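PT26-6P (Thermococcus sp., PDB 2WB7) is of unknown function, but is encoded by a family of mobile elements from Euryarchaea and has three domains with novel folds. Local coordinates at residues Ala271-His276 against Thr281-Phe286. Sequence-based numbering, arbitrary orientation.
Sequences AASPVH and TAMYKF
Over one face of the Tyr284 ring lies the methyl of Ala272, a CH-pi contact with CB 4.1 Å from the ring centroid; a small methyl here probably lets the ring lie this close. Beside the hydroxyl end, on the same side of the ring as that methyl, comes His276, with CE1 3.5 Å from Tyr284 OH. Their planes are 41° apart, an oblique pairing. The Ala282 methyl meets the imidazole obliquely, CB standing 3.4 Å from ND1. With CG anti to its carbonyl carbon (chi1 -68°), Tyr284 carries OH toward the histidine, and both Tyr284 OH and His276 ND1 hydrogen-bond to Tyr344 OH. Were Tyr284 an alanine, the Ala272 methyl would probably lose its aromatic cover and Tyr344 OH one of its two partners here.

The backbones form an antiparallel hairpin in the second immunoglobulin-like domain. Ala271 and Lys285 make the hydrogen-bonded pair, Ala271 N giving to Lys285 O at 2.9 Å and Ala271 O receiving Lys285 N. Where strand 266-272 ends, Ser273 prolongs the ladder: its N donates to Met283 O, while its OG accepts from Met283 N at 2.8 Å, nearly straight at 166°. Serine suits this place because its short hydroxyl stands in for a backbone carbonyl. The chemistry implies a hairpin whose pairing outlasts the regular strand, with Tyr284 OH and His276 ND1, on two buried side chains, both satisfied by Tyr344 OH.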
loop_
_atom_site.group_PDB
_atom_site.type_symbol
_atom_site.label_atom_id
_atom_site.label_comp_id
_atom_site.label_asym_id
_atom_site.label_seq_id
_atom_site.Cartn_x
_atom_site.Cartn_y
_atom_site.Cartn_z
ATOM N N ALA A 271 8.232 -7.148 -6.780
ATOM C CA ALA A 271 8.651 -8.521 -6.955
ATOM C C ALA A 271 10.108 -8.586 -6.525
ATOM O O ALA A 271 10.886 -7.678 -6.821
ATOM C CB ALA A 271 8.496 -8.943 -8.380
ATOM N N ALA A 272 10.478 -9.644 -5.812
ATOM C CA ALA A 272 11.859 -9.797 -5.383
ATOM C C ALA A 272 12.269 -11.273 -5.371
ATOM O O ALA A 272 11.454 -12.137 -5.693
ATOM C CB ALA A 272 12.041 -9.169 -4.026
ATOM N N SER A 273 13.536 -11.549 -5.033
ATOM C CA SER A 273 13.988 -12.911 -4.767
ATOM C C SER A 273 13.307 -13.384 -3.516
ATOM O O SER A 273 12.993 -12.576 -2.645
ATOM C CB SER A 273 15.485 -12.946 -4.505
ATOM O OG SER A 273 16.168 -12.082 -5.378
ATOM N N PRO A 274 13.079 -14.696 -3.399
ATOM C CA PRO A 274 12.365 -15.206 -2.210
ATOM C C PRO A 274 13.249 -15.494 -0.962
ATOM O O PRO A 274 12.733 -15.913 0.083
ATOM C CB PRO A 274 11.713 -16.505 -2.725
ATOM C CG PRO A 274 12.282 -16.732 -4.163
ATOM C CD PRO A 274 13.381 -15.754 -4.378
ATOM N N VAL A 275 14.562 -15.283 -1.084
ATOM C CA VAL A 275 15.497 -15.556 0.008
ATOM C C VAL A 275 16.307 -14.320 0.340
ATOM O O VAL A 275 16.862 -13.677 -0.554
ATOM C CB VAL A 275 16.508 -16.616 -0.379
ATOM C CG1 VAL A 275 16.992 -17.302 0.838
ATOM C CG2 VAL A 275 15.876 -17.603 -1.278
ATOM N N HIS A 276 16.391 -14.002 1.632
ATOM C CA HIS A 276 17.089 -12.806 2.104
ATOM C C HIS A 276 17.892 -13.160 3.334
ATOM O O HIS A 276 17.337 -13.352 4.406
ATOM C CB HIS A 276 16.074 -11.716 2.443
ATOM C CG HIS A 276 15.153 -11.389 1.306
ATOM N ND1 HIS A 276 15.463 -10.450 0.344
ATOM C CD2 HIS A 276 13.940 -11.888 0.964
ATOM C CE1 HIS A 276 14.475 -10.375 -0.530
ATOM N NE2 HIS A 276 13.538 -11.236 -0.177
ATOM N N THR A 281 22.947 -11.698 -1.424
ATOM C CA THR A 281 22.387 -10.706 -2.336
ATOM C C THR A 281 20.975 -11.085 -2.743
ATOM O O THR A 281 20.702 -12.254 -2.975
ATOM C CB THR A 281 23.207 -10.627 -3.636
ATOM O OG1 THR A 281 24.520 -10.133 -3.353
ATOM C CG2 THR A 281 22.537 -9.702 -4.634
ATOM N N ALA A 282 20.094 -10.090 -2.859
ATOM C CA ALA A 282 18.713 -10.279 -3.351
ATOM C C ALA A 282 18.344 -9.260 -4.451
ATOM O O ALA A 282 18.842 -8.139 -4.456
ATOM C CB ALA A 282 17.719 -10.208 -2.192
HETATM N N MSE A 283 17.488 -9.656 -5.386
HETATM C CA MSE A 283 17.015 -8.760 -6.452
HETATM C C MSE A 283 15.636 -8.187 -6.126
HETATM O O MSE A 283 14.740 -8.914 -5.677
HETATM C CB MSE A 283 16.851 -9.528 -7.766
HETATM C CG MSE A 283 18.003 -10.407 -8.213
HETATM SE SE MSE A 283 19.343 -9.343 -9.044
HETATM C CE MSE A 283 20.100 -8.695 -7.429
ATOM N N TYR A 284 15.442 -6.904 -6.394
ATOM C CA TYR A 284 14.112 -6.310 -6.306
ATOM C C TYR A 284 13.745 -5.730 -7.642
ATOM O O TYR A 284 14.608 -5.322 -8.399
ATOM C CB TYR A 284 14.058 -5.193 -5.262
ATOM C CG TYR A 284 14.211 -5.664 -3.827
ATOM C CD1 TYR A 284 13.113 -5.736 -2.980
ATOM C CD2 TYR A 284 15.466 -6.029 -3.322
ATOM C CE1 TYR A 284 13.254 -6.164 -1.682
ATOM C CE2 TYR A 284 15.619 -6.464 -2.015
ATOM C CZ TYR A 284 14.517 -6.536 -1.205
ATOM O OH TYR A 284 14.668 -6.961 0.092
ATOM N N LYS A 285 12.452 -5.677 -7.912
ATOM C CA LYS A 285 11.934 -5.094 -9.136
ATOM C C LYS A 285 10.619 -4.413 -8.737
ATOM O O LYS A 285 9.699 -5.066 -8.221
ATOM C CB LYS A 285 11.686 -6.213 -10.151
ATOM C CG LYS A 285 12.056 -5.903 -11.597
ATOM C CD LYS A 285 11.743 -7.112 -12.508
ATOM C CE LYS A 285 12.464 -7.036 -13.851
ATOM N NZ LYS A 285 11.753 -6.174 -14.871
ATOM N N PHE A 286 10.531 -3.105 -8.937
ATOM C CA PHE A 286 9.331 -2.383 -8.546
ATOM C C PHE A 286 8.541 -1.875 -9.744
ATOM O O PHE A 286 9.103 -1.310 -10.677
ATOM C CB PHE A 286 9.685 -1.198 -7.659
ATOM C CG PHE A 286 10.425 -1.566 -6.413
ATOM C CD1 PHE A 286 11.818 -1.603 -6.397
ATOM C CD2 PHE A 286 9.735 -1.831 -5.238
ATOM C CE1 PHE A 286 12.515 -1.925 -5.230
ATOM C CE2 PHE A 286 10.423 -2.152 -4.058
ATOM C CZ PHE A 286 11.816 -2.196 -4.056
HETATM O O HOH W 1 19.820 -12.942 0.107
#